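Local structure of 4-oxalmesaconate hydratase (Pseudomonas putida, 5CGZ) at residues A[84-89]-A[120-125]; A[5-10]-A[110-115]; A[34-39]-A[78-83]. The protein catalyses the zinc-dependent hydration of 4-carboxy-2-hydroxymuconate, the third step of gallate breakdown. All blocks are in the same frame, centred on the assembly; numbering follows the deposited sequence.

The three contacts lie in the Rossmann-like part of the chain. Their centres are 11 to 12 Å apart. Interaction 2 pairs strands 3-8 and 110-112, and interaction 3 pairs strands 31-36 and 76-80. All four strands run parallel in one sheet, with 3-8 and 31-36 as neighbours. Along the chain, both segments of interaction 3 come between those of interaction 2. Interaction 1 follows interaction 3 and has segment 120-125 after segment 110-115. It joins the loop after strand 76-80 to the start of helix 122-138. Interactions 1 and 2 each supply a histidine to the zinc, and the site lies at the C-terminal ends of strands 3-8 and 110-112.

Interaction 1 (A[84-89]-A[120-125]); sequences GDYPMR and NYDHPL. With ZN (zinc ion), chain C.
Asp122 turns its carboxylate to the 84-89 loop and takes one backbone N-H on each oxygen. Tyr86 N gives to Asp122 OD2 at 2.9 Å, meeting the syn lone pair of that oxygen. Met88 N gives to Asp122 OD1, also at 2.9 Å, but comes from 47° out of the carboxylate plane. The peptide before Pro87, between these two donors, is cis. A water donates to both Asp122 OD1 and Met88 O, at 2.8 and 2.7 Å. Beside the carboxylate, the bent chain of Met88 (chi3 91°) brings CE to 3.8 Å from Leu125 CG. The Tyr86 ring stands 80° from the carboxylate plane.

Further out, Asn120 OD1 caps the helix start with a weak bond from Asp122 N of 3.1 Å. Asp122 OD2 has a second donor, His10 NE2. His10 binds the zinc ion, and so does His123, which follows Asp122, with NE2 2.2 Å from the zinc. Were Asp122 an alanine, the N-H groups of Tyr86 and Met88 would probably lose their acceptor and the His10 ring would be freer to turn. Asp122 is thus a second-shell residue: it helps to fix the rotation of a zinc ligand and probably polarises it toward the metal.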
loop_
_atom_site.group_PDB
_atom_site.type_symbol
_atom_site.label_atom_id
_atom_site.label_comp_id
_atom_site.label_asym_id
_atom_site.label_seq_id
_atom_site.Cartn_x
_atom_site.Cartn_y
_atom_site.Cartn_z
ATOM N N GLY A 84 7.413 10.104 -31.116
ATOM C CA GLY A 84 6.362 9.155 -31.464
ATOM C C GLY A 84 5.573 8.615 -30.279
ATOM O O GLY A 84 6.141 8.343 -29.217
ATOM N N ASP A 85 4.263 8.457 -30.460
ATOM C CA ASP A 85 3.395 7.919 -29.412
ATOM C C ASP A 85 2.819 6.559 -29.807
ATOM O O ASP A 85 2.863 6.181 -30.976
ATOM C CB ASP A 85 2.250 8.886 -29.114
ATOM C CG ASP A 85 1.250 8.968 -30.263
ATOM O OD1 ASP A 85 1.689 8.942 -31.433
ATOM O OD2 ASP A 85 0.029 9.041 -29.995
ATOM N N TYR A 86 2.285 5.834 -28.827
ATOM C CA TYR A 86 1.559 4.581 -29.070
ATOM C C TYR A 86 2.243 3.638 -30.042
ATOM O O TYR A 86 1.686 3.348 -31.095
ATOM C CB TYR A 86 0.157 4.870 -29.605
ATOM C CG TYR A 86 -0.847 5.317 -28.568
ATOM C CD1 TYR A 86 -0.720 6.547 -27.936
ATOM C CD2 TYR A 86 -1.941 4.520 -28.243
ATOM C CE1 TYR A 86 -1.641 6.974 -27.000
ATOM C CE2 TYR A 86 -2.880 4.940 -27.297
ATOM C CZ TYR A 86 -2.719 6.163 -26.681
ATOM O OH TYR A 86 -3.641 6.596 -25.751
ATOM N N PRO A 87 3.430 3.129 -29.685
ATOM C CA PRO A 87 4.090 3.332 -28.396
ATOM C C PRO A 87 5.136 4.431 -28.418
ATOM O O PRO A 87 5.875 4.582 -29.398
ATOM C CB PRO A 87 4.773 1.985 -28.152
ATOM C CG PRO A 87 5.230 1.605 -29.558
ATOM C CD PRO A 87 4.124 2.109 -30.494
ATOM N N MET A 88 5.217 5.174 -27.323
ATOM C CA MET A 88 6.357 6.040 -27.083
ATOM C C MET A 88 7.515 5.199 -26.543
ATOM O O MET A 88 7.340 4.399 -25.623
ATOM C CB MET A 88 5.984 7.156 -26.107
ATOM C CG MET A 88 7.028 8.247 -25.985
ATOM S SD MET A 88 6.370 9.705 -25.130
ATOM C CE MET A 88 6.804 9.294 -23.460
ATOM N N ARG A 89 8.694 5.368 -27.133
ATOM C CA ARG A 89 9.910 4.704 -26.661
ATOM C C ARG A 89 11.054 5.709 -26.609
ATOM O O ARG A 89 11.167 6.557 -27.484
ATOM C CB ARG A 89 10.286 3.525 -27.572
ATOM C CG ARG A 89 9.309 2.344 -27.523
ATOM C CD ARG A 89 9.345 1.654 -26.150
ATOM N NE ARG A 89 8.533 0.436 -26.109
ATOM C CZ ARG A 89 7.286 0.380 -25.645
ATOM N NH1 ARG A 89 6.698 1.475 -25.179
ATOM N NH2 ARG A 89 6.624 -0.774 -25.648
ATOM N N ASN A 120 -2.775 4.377 -20.394
ATOM C CA ASN A 120 -1.814 4.993 -21.304
ATOM C C ASN A 120 -0.371 4.784 -20.869
ATOM O O ASN A 120 0.117 5.478 -19.972
ATOM C CB ASN A 120 -2.100 6.486 -21.414
ATOM C CG ASN A 120 -1.550 7.090 -22.680
ATOM O OD1 ASN A 120 -0.384 6.880 -23.036
ATOM N ND2 ASN A 120 -2.391 7.836 -23.384
ATOM N N TYR A 121 0.314 3.841 -21.509
ATOM C CA TYR A 121 1.689 3.508 -21.140
ATOM C C TYR A 121 2.664 4.659 -21.406
ATOM O O TYR A 121 3.703 4.761 -20.752
ATOM C CB TYR A 121 2.143 2.237 -21.880
ATOM C CG TYR A 121 1.866 0.975 -21.090
ATOM C CD1 TYR A 121 0.568 0.621 -20.744
ATOM C CD2 TYR A 121 2.902 0.147 -20.676
ATOM C CE1 TYR A 121 0.309 -0.521 -20.002
ATOM C CE2 TYR A 121 2.652 -1.000 -19.940
ATOM C CZ TYR A 121 1.358 -1.327 -19.605
ATOM O OH TYR A 121 1.112 -2.459 -18.862
ATOM N N ASP A 122 2.335 5.531 -22.356
ATOM C CA ASP A 122 3.224 6.650 -22.667
ATOM C C ASP A 122 3.358 7.628 -21.487
ATOM O O ASP A 122 4.385 8.295 -21.324
ATOM C CB ASP A 122 2.723 7.420 -23.892
ATOM C CG ASP A 122 2.755 6.598 -25.173
ATOM O OD1 ASP A 122 3.234 5.439 -25.173
ATOM O OD2 ASP A 122 2.295 7.132 -26.201
ATOM N N HIS A 123 2.316 7.733 -20.674
ATOM C CA HIS A 123 2.300 8.770 -19.643
ATOM C C HIS A 123 3.360 8.548 -18.565
ATOM O O HIS A 123 4.164 9.445 -18.318
ATOM C CB HIS A 123 0.904 8.880 -19.031
ATOM C CG HIS A 123 -0.081 9.542 -19.939
ATOM N ND1 HIS A 123 -1.442 9.534 -19.706
ATOM C CD2 HIS A 123 0.096 10.242 -21.085
ATOM C CE1 HIS A 123 -2.056 10.196 -20.669
ATOM N NE2 HIS A 123 -1.144 10.637 -21.521
ATOM N N PRO A 124 3.390 7.353 -17.935
ATOM C CA PRO A 124 4.461 7.123 -16.949
ATOM C C PRO A 124 5.864 7.190 -17.567
ATOM O O PRO A 124 6.803 7.614 -16.894
ATOM C CB PRO A 124 4.163 5.706 -16.417
ATOM C CG PRO A 124 2.694 5.502 -16.678
ATOM C CD PRO A 124 2.438 6.225 -17.984
ATOM N N LEU A 125 6.014 6.775 -18.822
ATOM C CA LEU A 125 7.327 6.863 -19.455
ATOM C C LEU A 125 7.811 8.315 -19.456
ATOM O O LEU A 125 8.966 8.593 -19.147
ATOM C CB LEU A 125 7.294 6.313 -20.878
ATOM C CG LEU A 125 8.595 6.513 -21.670
ATOM C CD1 LEU A 125 9.791 5.899 -20.943
ATOM C CD2 LEU A 125 8.450 5.919 -23.068
HETATM ZN ZN ZN C . -1.409 11.926 -23.245
HETATM O O HOH W 1 5.328 4.041 -23.868
HETATM O O HOH W 2 -3.878 12.170 -23.008
#

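Interaction 2 (A[5-10]-A[110-115]); sequences LVVSAH and VLSHSL. With ZN (zinc ion), chain C.
Val7 O is met by two groups of Ser112. The hydroxyl donates to it, with Ser112 OG 2.7 Å from Val7 O, and Ser112 CA adds a CA-H...O contact. Ser112 has OG anti to its own backbone N (chi1 -164°), which carries the hydroxyl across to the neighbouring strand. The donor is tilted 21° from the carbonyl plane.

Two residues on, a side chain takes over from the backbone as acceptor. Ala9 N gives a nearly straight bond (170°) to His113 NE2 at 2.9 Å, at the ring edge. Ala9 CB sits 3.4 Å from the same His113 NE2. The other end of the contact is ordinary parallel pairing. Leu111 N bonds to Leu5 O at 2.9 Å, and Val7 N to Leu111 O at 2.8 Å.

These are central strands of the Rossmann-like sheet of the PIG-L family, and the metal site lies just past their C-terminal ends. His10 ND1 binds the zinc ion at 2.1 Å, with Asp13, Glu44 and His123 as the other protein ligands. The ring of His113 stacks on that of His123, so this second-shell histidine links strand end to ligand.

Side chains alternate between the two faces of the sheet. Leu5 and Val110 lie on the one covered by helix 92-105, where Val110 CG1 meets Leu5 CD2 and Val7 CG2. Val6 and Leu111 lie on the other, with Val6 CG2 4.1 Å from Leu111 CB. Helix 13-27 packs there through Phe14 and Ala21, and Leu239 of a neighbouring subunit reaches Leu111.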
loop_
_atom_site.group_PDB
_atom_site.type_symbol
_atom_site.label_atom_id
_atom_site.label_comp_id
_atom_site.label_asym_id
_atom_site.label_seq_id
_atom_site.Cartn_x
_atom_site.Cartn_y
_atom_site.Cartn_z
ATOM N N LEU A 5 9.502 23.874 -15.590
ATOM C CA LEU A 5 9.463 22.946 -16.706
ATOM C C LEU A 5 8.243 22.033 -16.645
ATOM O O LEU A 5 7.884 21.518 -15.577
ATOM C CB LEU A 5 10.746 22.099 -16.719
ATOM C CG LEU A 5 10.829 21.000 -17.781
ATOM C CD1 LEU A 5 10.920 21.625 -19.179
ATOM C CD2 LEU A 5 12.014 20.068 -17.515
ATOM N N VAL A 6 7.618 21.825 -17.794
ATOM C CA VAL A 6 6.532 20.863 -17.902
ATOM C C VAL A 6 6.926 19.813 -18.935
ATOM O O VAL A 6 7.292 20.158 -20.058
ATOM C CB VAL A 6 5.204 21.546 -18.299
ATOM C CG1 VAL A 6 4.081 20.515 -18.469
ATOM C CG2 VAL A 6 4.835 22.590 -17.263
ATOM N N VAL A 7 6.894 18.540 -18.550
ATOM C CA VAL A 7 7.170 17.458 -19.500
ATOM C C VAL A 7 5.889 16.695 -19.843
ATOM O O VAL A 7 5.344 15.951 -19.023
ATOM C CB VAL A 7 8.215 16.485 -18.964
ATOM C CG1 VAL A 7 8.532 15.423 -20.016
ATOM C CG2 VAL A 7 9.475 17.244 -18.580
ATOM N N SER A 8 5.431 16.901 -21.073
ATOM C CA SER A 8 4.152 16.409 -21.565
ATOM C C SER A 8 4.370 15.227 -22.519
ATOM O O SER A 8 5.117 15.359 -23.490
ATOM C CB SER A 8 3.427 17.569 -22.264
ATOM O OG SER A 8 2.135 17.222 -22.699
ATOM N N ALA A 9 3.759 14.072 -22.256
ATOM C CA ALA A 9 3.978 12.911 -23.134
ATOM C C ALA A 9 3.468 13.178 -24.555
ATOM O O ALA A 9 4.140 12.890 -25.548
ATOM C CB ALA A 9 3.304 11.669 -22.575
ATOM N N HIS A 10 2.263 13.725 -24.625
ATOM C CA HIS A 10 1.615 14.061 -25.880
ATOM C C HIS A 10 1.342 15.555 -25.855
ATOM O O HIS A 10 1.196 16.134 -24.781
ATOM C CB HIS A 10 0.330 13.254 -26.039
ATOM C CG HIS A 10 0.504 11.797 -25.730
ATOM N ND1 HIS A 10 -0.070 11.192 -24.629
ATOM C CD2 HIS A 10 1.218 10.833 -26.358
ATOM C CE1 HIS A 10 0.266 9.913 -24.607
ATOM N NE2 HIS A 10 1.051 9.670 -25.644
ATOM N N VAL A 110 9.143 20.945 -11.621
ATOM C CA VAL A 110 8.795 20.190 -12.820
ATOM C C VAL A 110 7.401 19.577 -12.693
ATOM O O VAL A 110 7.049 19.027 -11.648
ATOM C CB VAL A 110 9.811 19.067 -13.085
ATOM C CG1 VAL A 110 9.547 18.417 -14.443
ATOM C CG2 VAL A 110 11.226 19.613 -13.009
ATOM N N LEU A 111 6.606 19.674 -13.755
ATOM C CA LEU A 111 5.305 19.005 -13.791
ATOM C C LEU A 111 5.321 17.917 -14.858
ATOM O O LEU A 111 5.781 18.152 -15.981
ATOM C CB LEU A 111 4.183 20.006 -14.089
ATOM C CG LEU A 111 4.133 21.292 -13.271
ATOM C CD1 LEU A 111 2.877 22.070 -13.612
ATOM C CD2 LEU A 111 4.175 20.963 -11.788
ATOM N N SER A 112 4.840 16.724 -14.521
ATOM C CA SER A 112 4.686 15.682 -15.532
ATOM C C SER A 112 3.577 14.713 -15.108
ATOM O O SER A 112 2.772 15.043 -14.229
ATOM C CB SER A 112 6.015 14.953 -15.777
ATOM O OG SER A 112 5.970 14.210 -16.990
ATOM N N HIS A 113 3.540 13.528 -15.722
ATOM C CA HIS A 113 2.424 12.580 -15.539
ATOM C C HIS A 113 2.552 11.693 -14.297
ATOM O O HIS A 113 3.627 11.571 -13.722
ATOM C CB HIS A 113 2.296 11.666 -16.766
ATOM C CG HIS A 113 2.004 12.391 -18.042
ATOM N ND1 HIS A 113 0.724 12.526 -18.549
ATOM C CD2 HIS A 113 2.817 13.003 -18.932
ATOM C CE1 HIS A 113 0.767 13.194 -19.684
ATOM N NE2 HIS A 113 2.030 13.496 -19.943
ATOM N N SER A 114 1.456 11.044 -13.912
ATOM C CA SER A 114 1.496 10.065 -12.828
ATOM C C SER A 114 2.371 8.883 -13.230
ATOM O O SER A 114 2.516 8.589 -14.420
ATOM C CB SER A 114 0.076 9.583 -12.476
ATOM O OG SER A 114 -0.531 8.920 -13.579
ATOM N N LEU A 115 2.937 8.191 -12.244
ATOM C CA LEU A 115 3.852 7.079 -12.520
ATOM C C LEU A 115 3.120 5.773 -12.818
ATOM O O LEU A 115 3.729 4.807 -13.255
ATOM C CB LEU A 115 4.826 6.879 -11.351
ATOM C CG LEU A 115 6.131 7.675 -11.534
ATOM C CD1 LEU A 115 7.163 7.345 -10.484
ATOM C CD2 LEU A 115 6.709 7.424 -12.934
HETATM ZN ZN ZN C . -1.409 11.926 -23.245
HETATM O O HOH W 2 -3.878 12.170 -23.008
#

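Interaction 3 (A[34-39]-A[78-83]); sequences VVCLSF and VEFFDI
Phe39 and Phe80 both have CG anti to the carbonyl carbon and beside the backbone N (chi1 -64° and -55°). This brings their rings together. The planes are 19° apart, nearly parallel but displaced, with little overlap and centroids 5.2 Å apart. The closest atoms are Phe39 CE1 and Phe80 CD1, at 3.4 Å. Asp82 OD1 comes to the edge of the Phe39 ring, 3.4 Å from Phe39 CE2, and also forms a salt bridge with Lys60. Cys36 CB packs on Phe80 CD1 at 3.7 Å, while Cys36 SG lies obliquely to that ring.

On the opposite face of the sheet from Cys36 and Phe80, Val35 CG1 sits over the face of the Phe81 ring, 3.9 Å from its centroid. This is a CH-pi contact. Arg97 makes a cation-pi contact with the same ring. Leu37 lies alongside Phe81, with their CD2 atoms 3.7 Å apart.

The backbones run parallel between these two layers. Glu79 N bonds to Val34 O, Cys36 N to Glu79 O, and Phe81 N to Cys36 O. Further along, Ile83 N reaches Leu37 O at 2.9 Å. A water accepts from Asp82 N and donates to Cys36 O, bridging the two segments.

Phe39 and Phe80 pack against helix 56-74, and Val35 and Phe81 against helix 92-105. Ser38 OG bonds to Ala9 O, so the end of segment 34-39 adjoins the zinc site. Strands 31-36 and 76-80, joined through helix 56-74, form a beta-alpha-beta crossover, the repeating unit of a Rossmann-like fold.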
loop_
_atom_site.group_PDB
_atom_site.type_symbol
_atom_site.label_atom_id
_atom_site.label_comp_id
_atom_site.label_asym_id
_atom_site.label_seq_id
_atom_site.Cartn_x
_atom_site.Cartn_y
_atom_site.Cartn_z
ATOM N N VAL A 34 7.718 24.254 -21.851
ATOM C CA VAL A 34 7.053 22.974 -22.042
ATOM C C VAL A 34 7.808 22.118 -23.057
ATOM O O VAL A 34 8.112 22.573 -24.166
ATOM C CB VAL A 34 5.601 23.170 -22.522
ATOM C CG1 VAL A 34 4.923 21.828 -22.809
ATOM C CG2 VAL A 34 4.811 23.948 -21.489
ATOM N N VAL A 35 8.127 20.887 -22.668
ATOM C CA VAL A 35 8.582 19.883 -23.623
ATOM C C VAL A 35 7.441 18.907 -23.918
ATOM O O VAL A 35 6.933 18.252 -23.004
ATOM C CB VAL A 35 9.790 19.081 -23.110
ATOM C CG1 VAL A 35 10.107 17.939 -24.073
ATOM C CG2 VAL A 35 11.004 19.974 -22.918
ATOM N N CYS A 36 7.039 18.824 -25.186
ATOM C CA CYS A 36 6.113 17.792 -25.652
ATOM C C CYS A 36 6.900 16.674 -26.311
ATOM O O CYS A 36 7.471 16.866 -27.383
ATOM C CB CYS A 36 5.104 18.359 -26.642
ATOM S SG CYS A 36 4.065 19.668 -25.992
ATOM N N LEU A 37 6.931 15.504 -25.683
ATOM C CA LEU A 37 7.773 14.424 -26.183
ATOM C C LEU A 37 7.256 13.903 -27.524
ATOM O O LEU A 37 8.040 13.511 -28.392
ATOM C CB LEU A 37 7.862 13.288 -25.158
ATOM C CG LEU A 37 8.546 13.652 -23.831
ATOM C CD1 LEU A 37 8.390 12.532 -22.805
ATOM C CD2 LEU A 37 10.018 13.982 -24.042
ATOM N N SER A 38 5.936 13.910 -27.687
ATOM C CA SER A 38 5.309 13.487 -28.937
ATOM C C SER A 38 4.083 14.353 -29.171
ATOM O O SER A 38 3.789 15.226 -28.364
ATOM C CB SER A 38 4.926 12.002 -28.894
ATOM O OG SER A 38 3.739 11.812 -28.137
ATOM N N PHE A 39 3.360 14.116 -30.259
ATOM C CA PHE A 39 2.176 14.916 -30.549
ATOM C C PHE A 39 0.873 14.190 -30.223
ATOM O O PHE A 39 -0.210 14.749 -30.419
ATOM C CB PHE A 39 2.159 15.333 -32.026
ATOM C CG PHE A 39 3.306 16.229 -32.424
ATOM C CD1 PHE A 39 3.233 17.602 -32.228
ATOM C CD2 PHE A 39 4.442 15.700 -33.011
ATOM C CE1 PHE A 39 4.278 18.429 -32.600
ATOM C CE2 PHE A 39 5.498 16.518 -33.390
ATOM C CZ PHE A 39 5.416 17.884 -33.189
ATOM N N VAL A 78 7.446 26.427 -25.857
ATOM C CA VAL A 78 7.229 24.995 -26.049
ATOM C C VAL A 78 8.161 24.432 -27.121
ATOM O O VAL A 78 8.428 25.086 -28.130
ATOM C CB VAL A 78 5.761 24.699 -26.429
ATOM C CG1 VAL A 78 5.375 25.460 -27.686
ATOM C CG2 VAL A 78 5.538 23.191 -26.606
ATOM N N GLU A 79 8.683 23.233 -26.886
ATOM C CA GLU A 79 9.463 22.547 -27.909
ATOM C C GLU A 79 8.948 21.127 -28.069
ATOM O O GLU A 79 8.284 20.592 -27.172
ATOM C CB GLU A 79 10.958 22.556 -27.572
ATOM C CG GLU A 79 11.362 21.642 -26.439
ATOM C CD GLU A 79 12.840 21.757 -26.103
ATOM O OE1 GLU A 79 13.180 22.400 -25.082
ATOM O OE2 GLU A 79 13.665 21.200 -26.853
ATOM N N PHE A 80 9.257 20.521 -29.213
ATOM C CA PHE A 80 8.700 19.226 -29.583
ATOM C C PHE A 80 9.795 18.207 -29.898
ATOM O O PHE A 80 10.508 18.364 -30.882
ATOM C CB PHE A 80 7.765 19.403 -30.786
ATOM C CG PHE A 80 6.692 20.429 -30.556
ATOM C CD1 PHE A 80 5.509 20.082 -29.918
ATOM C CD2 PHE A 80 6.874 21.745 -30.956
ATOM C CE1 PHE A 80 4.521 21.025 -29.692
ATOM C CE2 PHE A 80 5.887 22.692 -30.735
ATOM C CZ PHE A 80 4.709 22.330 -30.101
ATOM N N PHE A 81 9.942 17.174 -29.070
ATOM C CA PHE A 81 10.970 16.168 -29.329
ATOM C C PHE A 81 10.575 15.256 -30.484
ATOM O O PHE A 81 11.438 14.639 -31.104
ATOM C CB PHE A 81 11.250 15.303 -28.092
ATOM C CG PHE A 81 12.183 15.931 -27.097
ATOM C CD1 PHE A 81 12.419 17.297 -27.101
ATOM C CD2 PHE A 81 12.827 15.144 -26.150
ATOM C CE1 PHE A 81 13.278 17.870 -26.172
ATOM C CE2 PHE A 81 13.684 15.706 -25.223
ATOM C CZ PHE A 81 13.907 17.075 -25.230
ATOM N N ASP A 82 9.274 15.143 -30.739
ATOM C CA ASP A 82 8.756 14.293 -31.811
ATOM C C ASP A 82 9.318 12.866 -31.809
ATOM O O ASP A 82 9.858 12.411 -32.824
ATOM C CB ASP A 82 9.038 14.953 -33.169
ATOM C CG ASP A 82 8.309 14.267 -34.325
ATOM O OD1 ASP A 82 7.254 13.634 -34.098
ATOM O OD2 ASP A 82 8.796 14.355 -35.467
ATOM N N ILE A 83 9.182 12.142 -30.697
ATOM C CA ILE A 83 9.718 10.781 -30.648
ATOM C C ILE A 83 8.664 9.700 -30.911
ATOM O O ILE A 83 8.991 8.513 -30.931
ATOM C CB ILE A 83 10.402 10.470 -29.293
ATOM C CG1 ILE A 83 9.380 10.496 -28.145
ATOM C CG2 ILE A 83 11.570 11.438 -29.041
ATOM C CD1 ILE A 83 9.988 10.128 -26.778
HETATM O O HOH W 3 6.656 16.187 -30.122
HETATM O O HOH W 4 5.897 12.427 -31.979
#